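Local atomic coordinates of GTPase-activating protein skywalker (Drosophila melanogaster, PDB entry 6R82), a protein that acts as a GTPase-activating protein for Rab35 and regulates the recycling and turnover of synaptic vesicle proteins through endosomal trafficking. Residues A[7-10]-A[11-15]; A[16-19]-A[20-23]; A[101-104]-A[105-109]. All blocks are in the same frame, centred on the assembly; numbering follows the deposited sequence.

Overall arrangement
All three contacts lie in the TLDc domain, the part of the longer protein held by this chain. From the N terminus, contact 1 closes the bend between helix 5-11 and helix 13-18, and contact 2 follows as the chain leaves helix 13-18 for the loop leading to strand 30-36. Contact 3 comes much later and closes the hairpin of strands 99-104 and 108-110. They stand in series; none nests in or crosses another. In space they gather: F16 of contact 2 packs on W9 of contact 1, F14 reaches L103 and Y104 of contact 3, and L18 and W21 meet F101, L103, R107 and K109, joining the N-terminal helices to the sheet.

Contact 1 (A[7-10]-A[11-15]); sequences KTWT and DRQFL
Q13 lies over one face of the W9 indole, its CG 3.6 Å from the centroid of the six-membered ring in a CH-pi contact, while T10 OG1 sits in the ring plane at the edge. The amide of Q13 is turned only 17° from the indole plane, and its OE1 comes to 3.3 Å from W9 CH2. This is the junction of two helices in the TLDc domain: helix 5-11 ends, R12 leaves helical torsions and takes the N-cap position of helix 13-18, and Q13 on the new helix folds back across the end of the old one. The R12 backbone N takes part in the closing turn, donating to W9 O at 3.3 Å from well above the carbonyl plane, with only a weak second bond to T8 O. One residue earlier, D11 N bonds to K7 O at 3.0 Å, and the same two residues are joined again by their side chains. K7 starts with CG anti to the backbone N and then bends at chi3 (76°) and chi4, which curls the ammonium group back to D11; NZ forms a salt bridge with OD2 at 2.6 Å. Both partners of this ion pair are exposed. T10 OG1 is itself taken by I6 O one turn back, and T8 OG1 by N4 O just ahead of helix 5-11. T10 still contributes its carbonyl: Q13 NE2 donates to T10 O at 3.0 Å, on a lone pair and nearly in the plane of the Q13 amide.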
loop_
_atom_site.group_PDB
_atom_site.type_symbol
_atom_site.label_atom_id
_atom_site.label_comp_id
_atom_site.label_asym_id
_atom_site.label_seq_id
_atom_site.Cartn_x
_atom_site.Cartn_y
_atom_site.Cartn_z
ATOM N N LYS A 7 14.630 11.514 -18.619
ATOM C CA LYS A 7 14.536 10.053 -18.523
ATOM C C LYS A 7 14.093 9.621 -17.132
ATOM O O LYS A 7 13.255 8.721 -16.991
ATOM C CB LYS A 7 15.880 9.407 -18.889
ATOM C CG LYS A 7 15.803 7.892 -19.141
ATOM C CD LYS A 7 17.125 7.174 -18.820
ATOM C CE LYS A 7 17.356 7.004 -17.301
ATOM N NZ LYS A 7 16.606 5.863 -16.666
ATOM N N THR A 8 14.628 10.269 -16.089
ATOM C CA THR A 8 14.219 9.957 -14.722
ATOM C C THR A 8 12.725 10.182 -14.535
ATOM O O THR A 8 12.018 9.322 -13.987
ATOM C CB THR A 8 15.021 10.800 -13.731
ATOM O OG1 THR A 8 16.415 10.517 -13.893
ATOM C CG2 THR A 8 14.593 10.527 -12.286
ATOM N N TRP A 9 12.225 11.343 -14.986
ATOM C CA TRP A 9 10.795 11.615 -14.882
ATOM C C TRP A 9 9.990 10.594 -15.669
ATOM O O TRP A 9 8.979 10.085 -15.182
ATOM C CB TRP A 9 10.448 13.028 -15.381
ATOM C CG TRP A 9 8.957 13.315 -15.214
ATOM C CD1 TRP A 9 8.335 13.827 -14.099
ATOM C CD2 TRP A 9 7.916 13.047 -16.163
ATOM N NE1 TRP A 9 6.971 13.925 -14.316
ATOM C CE2 TRP A 9 6.692 13.453 -15.575
ATOM C CE3 TRP A 9 7.898 12.515 -17.460
ATOM C CZ2 TRP A 9 5.467 13.344 -16.243
ATOM C CZ3 TRP A 9 6.683 12.418 -18.127
ATOM C CH2 TRP A 9 5.486 12.823 -17.515
ATOM N N THR A 10 10.412 10.299 -16.905
ATOM C CA THR A 10 9.611 9.412 -17.753
ATOM C C THR A 10 9.494 8.014 -17.150
ATOM O O THR A 10 8.421 7.402 -17.182
ATOM C CB THR A 10 10.207 9.329 -19.165
ATOM O OG1 THR A 10 10.370 10.647 -19.709
ATOM C CG2 THR A 10 9.286 8.514 -20.085
ATOM N N ASP A 11 10.583 7.498 -16.581
ATOM C CA ASP A 11 10.590 6.130 -16.078
ATOM C C ASP A 11 9.824 5.971 -14.775
ATOM O O ASP A 11 9.449 4.846 -14.432
ATOM C CB ASP A 11 12.026 5.653 -15.872
ATOM C CG ASP A 11 12.776 5.481 -17.182
ATOM O OD1 ASP A 11 12.116 5.340 -18.245
ATOM O OD2 ASP A 11 14.030 5.480 -17.141
ATOM N N ARG A 12 9.574 7.063 -14.055
ATOM C CA ARG A 12 8.972 7.021 -12.727
ATOM C C ARG A 12 7.858 8.038 -12.610
ATOM O O ARG A 12 7.739 8.728 -11.590
ATOM C CB ARG A 12 10.017 7.285 -11.641
ATOM C CG ARG A 12 11.266 6.438 -11.701
ATOM C CD ARG A 12 11.652 5.994 -10.300
ATOM N NE ARG A 12 12.506 4.804 -10.274
ATOM C CZ ARG A 12 12.057 3.552 -10.361
ATOM N NH1 ARG A 12 12.909 2.532 -10.318
ATOM N NH2 ARG A 12 10.752 3.318 -10.496
ATOM N N GLN A 13 7.022 8.145 -13.647
ATOM C CA GLN A 13 6.012 9.199 -13.692
ATOM C C GLN A 13 5.042 9.110 -12.528
ATOM O O GLN A 13 4.588 10.136 -12.005
ATOM C CB GLN A 13 5.237 9.129 -15.007
ATOM C CG GLN A 13 6.080 9.438 -16.215
ATOM C CD GLN A 13 5.321 9.261 -17.505
ATOM O OE1 GLN A 13 4.195 9.742 -17.646
ATOM N NE2 GLN A 13 5.927 8.546 -18.453
ATOM N N PHE A 14 4.666 7.897 -12.140
ATOM C CA PHE A 14 3.659 7.773 -11.097
ATOM C C PHE A 14 4.178 8.296 -9.757
ATOM O O PHE A 14 3.418 8.903 -8.993
ATOM C CB PHE A 14 3.201 6.314 -11.000
ATOM C CG PHE A 14 2.554 5.790 -12.274
ATOM C CD1 PHE A 14 1.796 6.632 -13.086
ATOM C CD2 PHE A 14 2.710 4.460 -12.659
ATOM C CE1 PHE A 14 1.199 6.158 -14.252
ATOM C CE2 PHE A 14 2.116 3.981 -13.828
ATOM C CZ PHE A 14 1.362 4.835 -14.623
ATOM N N LEU A 15 5.468 8.095 -9.469
ATOM C CA LEU A 15 6.055 8.634 -8.245
ATOM C C LEU A 15 6.003 10.155 -8.230
ATOM O O LEU A 15 5.646 10.763 -7.212
ATOM C CB LEU A 15 7.504 8.169 -8.102
ATOM C CG LEU A 15 7.760 6.746 -7.603
ATOM C CD1 LEU A 15 9.248 6.532 -7.440
ATOM C CD2 LEU A 15 7.062 6.556 -6.290
#

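Contact 2 (A[16-19]-A[20-23]); sequences FTLW and SWLP
W19 and L22 meet where L22 CD1 rests over one face of the indole, 3.7 Å from the centroid of its six-membered ring and displaced toward the rim. This is a CH-pi contact, and the nearest ring atom is W19 CE3, 3.5 Å from L22 CD1. W19 carries its CG anti to the backbone N (chi1 -152°), which swings the ring alongside the carbonyl carbon and into the path of the L22 branch. The indole is fixed at its other end by NE1, which donates to T27 O in the following loop. With an alanine in place of W19, the methyl of L22 would probably lose the ring face beneath it, and T27 O would be left without the indole N-H. The backbone beneath these side chains coils into two overlapping type I turns that carry the chain out of helix 13-18 toward strand 30-36. In the first, W21 N donates to L18 O at 2.8 Å; in the second, L22 N donates to W19 O at 3.2 Å, and both donors stand above the plane of the carbonyl they meet. Water 1 supplies a further link, donating to F16 O and accepting from S20 N at 2.8 Å, so a helix-like step from residue 16 to residue 20 is spanned by solvent. L18 is buried and sends its CD2 branch against the six-membered ring of W21, 3.4 Å from W21 CE3 and equally near W21 CZ3. The approach is oblique. Beyond it, L18 also touches L58 and M60 of strand 57-63, whereas L22 leans on Y72 of strand 68-73.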
loop_
_atom_site.group_PDB
_atom_site.type_symbol
_atom_site.label_atom_id
_atom_site.label_comp_id
_atom_site.label_asym_id
_atom_site.label_seq_id
_atom_site.Cartn_x
_atom_site.Cartn_y
_atom_site.Cartn_z
ATOM N N PHE A 16 6.378 10.787 -9.349
ATOM C CA PHE A 16 6.388 12.246 -9.405
ATOM C C PHE A 16 4.982 12.812 -9.287
ATOM O O PHE A 16 4.798 13.880 -8.687
ATOM C CB PHE A 16 7.074 12.718 -10.693
ATOM C CG PHE A 16 8.573 12.584 -10.655
ATOM C CD1 PHE A 16 9.346 13.502 -9.959
ATOM C CD2 PHE A 16 9.212 11.529 -11.297
ATOM C CE1 PHE A 16 10.730 13.374 -9.895
ATOM C CE2 PHE A 16 10.595 11.397 -11.252
ATOM C CZ PHE A 16 11.361 12.331 -10.550
ATOM N N THR A 17 3.978 12.091 -9.810
ATOM C CA THR A 17 2.583 12.503 -9.643
ATOM C C THR A 17 2.158 12.425 -8.188
ATOM O O THR A 17 1.419 13.289 -7.706
ATOM C CB THR A 17 1.660 11.625 -10.494
ATOM O OG1 THR A 17 2.136 11.602 -11.845
ATOM C CG2 THR A 17 0.238 12.151 -10.474
ATOM N N LEU A 18 2.605 11.383 -7.478
ATOM C CA LEU A 18 2.229 11.173 -6.080
ATOM C C LEU A 18 3.017 12.033 -5.098
ATOM O O LEU A 18 2.611 12.136 -3.935
ATOM C CB LEU A 18 2.460 9.711 -5.682
ATOM C CG LEU A 18 1.564 8.663 -6.304
ATOM C CD1 LEU A 18 1.990 7.305 -5.804
ATOM C CD2 LEU A 18 0.125 8.952 -5.933
ATOM N N TRP A 19 4.143 12.614 -5.526
ATOM C CA TRP A 19 5.140 13.096 -4.570
ATOM C C TRP A 19 4.549 14.081 -3.567
ATOM O O TRP A 19 4.833 13.991 -2.360
ATOM C CB TRP A 19 6.330 13.718 -5.303
ATOM C CG TRP A 19 7.614 13.622 -4.508
ATOM C CD1 TRP A 19 8.362 14.664 -4.016
ATOM C CD2 TRP A 19 8.286 12.419 -4.097
ATOM N NE1 TRP A 19 9.458 14.177 -3.330
ATOM C CE2 TRP A 19 9.436 12.809 -3.364
ATOM C CE3 TRP A 19 8.034 11.052 -4.286
ATOM C CZ2 TRP A 19 10.327 11.880 -2.815
ATOM C CZ3 TRP A 19 8.914 10.130 -3.741
ATOM C CH2 TRP A 19 10.048 10.546 -3.010
ATOM N N SER A 20 3.698 15.004 -4.028
ATOM C CA SER A 20 3.166 16.021 -3.121
ATOM C C SER A 20 2.147 15.468 -2.132
ATOM O O SER A 20 1.791 16.176 -1.182
ATOM C CB SER A 20 2.535 17.182 -3.909
ATOM O OG SER A 20 1.486 16.738 -4.755
ATOM N N TRP A 21 1.683 14.230 -2.294
ATOM C CA TRP A 21 0.766 13.674 -1.300
ATOM C C TRP A 21 1.464 13.032 -0.104
ATOM O O TRP A 21 0.800 12.759 0.905
ATOM C CB TRP A 21 -0.151 12.635 -1.940
ATOM C CG TRP A 21 -1.150 13.213 -2.870
ATOM C CD1 TRP A 21 -1.580 14.512 -2.920
ATOM C CD2 TRP A 21 -1.859 12.516 -3.891
ATOM N NE1 TRP A 21 -2.514 14.659 -3.917
ATOM C CE2 TRP A 21 -2.701 13.447 -4.529
ATOM C CE3 TRP A 21 -1.868 11.192 -4.328
ATOM C CZ2 TRP A 21 -3.535 13.095 -5.581
ATOM C CZ3 TRP A 21 -2.698 10.846 -5.371
ATOM C CH2 TRP A 21 -3.522 11.790 -5.982
ATOM N N LEU A 22 2.775 12.772 -0.189
ATOM C CA LEU A 22 3.493 12.138 0.908
ATOM C C LEU A 22 3.604 13.105 2.082
ATOM O O LEU A 22 3.477 14.320 1.904
ATOM C CB LEU A 22 4.889 11.705 0.464
ATOM C CG LEU A 22 5.024 10.818 -0.775
ATOM C CD1 LEU A 22 6.483 10.737 -1.189
ATOM C CD2 LEU A 22 4.457 9.422 -0.539
ATOM N N PRO A 23 3.827 12.595 3.298
ATOM C CA PRO A 23 4.131 13.497 4.420
ATOM C C PRO A 23 5.342 14.360 4.087
ATOM O O PRO A 23 6.302 13.906 3.455
ATOM C CB PRO A 23 4.415 12.540 5.585
ATOM C CG PRO A 23 3.664 11.270 5.212
ATOM C CD PRO A 23 3.789 11.178 3.720
HETATM O O HOH W 1 3.294 15.443 -6.739
#

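Contact 3 (A[101-104]-A[105-109]); sequences FSLY and PERAK
S102 and A108 form the hydrogen-bonded antiparallel pair that closes this hairpin. S102 N donates to A108 O at 3.0 Å, nearly straight (163° at the hydrogen) and in the carbonyl plane; the return bond from A108 N to S102 O measures 3.1 Å, with the donor somewhat tilted from that plane. Each carbonyl also receives a CA-H...O contact, R107 CA lying 3.2 Å from S102 O and F101 CA 3.3 Å from A108 O. The side chains of this pair share one face of the sheet, where S102 OG comes to 4.2 Å from A108 CB. Next to it, F101 and K109 are a non-hydrogen-bonded pair on the other face. In the connection the chain reverses through a cis peptide bond between Y104 and P105, which pulls their CA atoms to 2.9 Å and brings E106 O back against the backbone of L103. R107 then starts the return run toward strand 108-110, with its CG anti to the backbone N (chi1 -172°) and its chain extended as far as NE, past the L103 side chain, whose CD2 stands 4.3 Å from R107 CG. On the far edge of the first strand, L103 and Y104 together face V68, a classic beta bulge, and F101 bonds to G70 through the backbone. K109 NZ donates to W21 O and makes a cation-pi contact with F99. Within the sheet, strand 68-73 pairs with strand 99-104 on the edge away from strand 108-110, while the N-terminal helical region packs on hairpin side chains: F101 and L103 on L18, Y104 on F14, and R107 on T17 of helix 13-18, and W21 in the loop beyond that helix touches F101, L103 and R107.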
loop_
_atom_site.group_PDB
_atom_site.type_symbol
_atom_site.label_atom_id
_atom_site.label_comp_id
_atom_site.label_asym_id
_atom_site.label_seq_id
_atom_site.Cartn_x
_atom_site.Cartn_y
_atom_site.Cartn_z
ATOM N N PHE A 101 -4.568 5.802 -2.246
ATOM C CA PHE A 101 -4.657 6.681 -3.398
ATOM C C PHE A 101 -5.111 5.862 -4.596
ATOM O O PHE A 101 -4.991 4.632 -4.612
ATOM C CB PHE A 101 -3.314 7.367 -3.700
ATOM C CG PHE A 101 -2.240 6.423 -4.154
ATOM C CD1 PHE A 101 -2.105 6.084 -5.489
ATOM C CD2 PHE A 101 -1.366 5.861 -3.236
ATOM C CE1 PHE A 101 -1.118 5.203 -5.909
ATOM C CE2 PHE A 101 -0.373 4.986 -3.644
ATOM C CZ PHE A 101 -0.248 4.654 -4.986
ATOM N N SER A 102 -5.625 6.567 -5.603
ATOM C CA SER A 102 -5.817 6.017 -6.936
ATOM C C SER A 102 -5.301 7.026 -7.946
ATOM O O SER A 102 -5.432 8.237 -7.747
ATOM C CB SER A 102 -7.297 5.691 -7.231
ATOM O OG SER A 102 -8.157 6.735 -6.808
ATOM N N LEU A 103 -4.704 6.523 -9.023
ATOM C CA LEU A 103 -4.251 7.365 -10.122
ATOM C C LEU A 103 -5.099 7.230 -11.383
ATOM O O LEU A 103 -5.283 8.224 -12.087
ATOM C CB LEU A 103 -2.783 7.056 -10.457
ATOM C CG LEU A 103 -1.756 7.438 -9.382
ATOM C CD1 LEU A 103 -0.330 7.337 -9.913
ATOM C CD2 LEU A 103 -2.029 8.836 -8.853
ATOM N N TYR A 104 -5.630 6.037 -11.666
ATOM C CA TYR A 104 -6.515 5.768 -12.794
ATOM C C TYR A 104 -7.548 4.735 -12.364
ATOM O O TYR A 104 -7.230 3.845 -11.566
ATOM C CB TYR A 104 -5.746 5.261 -14.025
ATOM C CG TYR A 104 -4.656 6.202 -14.495
ATOM C CD1 TYR A 104 -3.322 5.974 -14.161
ATOM C CD2 TYR A 104 -4.958 7.322 -15.273
ATOM C CE1 TYR A 104 -2.309 6.835 -14.585
ATOM C CE2 TYR A 104 -3.955 8.191 -15.703
ATOM C CZ TYR A 104 -2.632 7.942 -15.356
ATOM O OH TYR A 104 -1.632 8.796 -15.778
ATOM N N PRO A 105 -8.797 4.826 -12.866
ATOM C CA PRO A 105 -9.289 5.864 -13.780
ATOM C C PRO A 105 -9.458 7.207 -13.077
ATOM O O PRO A 105 -9.129 8.249 -13.638
ATOM C CB PRO A 105 -10.638 5.308 -14.243
ATOM C CG PRO A 105 -11.093 4.432 -13.111
ATOM C CD PRO A 105 -9.845 3.837 -12.532
ATOM N N GLU A 106 -9.963 7.172 -11.850
ATOM C CA GLU A 106 -10.061 8.362 -11.024
ATOM C C GLU A 106 -8.704 8.693 -10.407
ATOM O O GLU A 106 -7.762 7.894 -10.431
ATOM C CB GLU A 106 -11.099 8.166 -9.921
ATOM C CG GLU A 106 -12.475 7.774 -10.414
ATOM C CD GLU A 106 -13.356 8.981 -10.675
ATOM O OE1 GLU A 106 -13.119 9.687 -11.680
ATOM O OE2 GLU A 106 -14.281 9.224 -9.866
ATOM N N ARG A 107 -8.614 9.888 -9.827
ATOM C CA ARG A 107 -7.393 10.338 -9.168
ATOM C C ARG A 107 -7.793 10.990 -7.853
ATOM O O ARG A 107 -8.403 12.063 -7.854
ATOM C CB ARG A 107 -6.609 11.306 -10.055
ATOM C CG ARG A 107 -5.256 11.666 -9.510
ATOM C CD ARG A 107 -4.432 12.496 -10.492
ATOM N NE ARG A 107 -3.253 13.026 -9.817
ATOM C CZ ARG A 107 -3.285 14.045 -8.960
ATOM N NH1 ARG A 107 -2.173 14.452 -8.362
ATOM N NH2 ARG A 107 -4.429 14.664 -8.701
ATOM N N ALA A 108 -7.467 10.343 -6.735
ATOM C CA ALA A 108 -7.894 10.842 -5.436
ATOM C C ALA A 108 -6.963 10.326 -4.352
ATOM O O ALA A 108 -6.274 9.316 -4.520
ATOM C CB ALA A 108 -9.336 10.431 -5.126
ATOM N N LYS A 109 -6.972 11.030 -3.221
ATOM C CA LYS A 109 -6.233 10.631 -2.033
ATOM C C LYS A 109 -7.237 10.435 -0.908
ATOM O O LYS A 109 -8.018 11.342 -0.609
ATOM C CB LYS A 109 -5.185 11.676 -1.646
ATOM C CG LYS A 109 -4.453 11.344 -0.354
ATOM C CD LYS A 109 -3.651 12.524 0.184
ATOM C CE LYS A 109 -2.935 12.127 1.475
ATOM N NZ LYS A 109 -2.023 13.174 1.988
#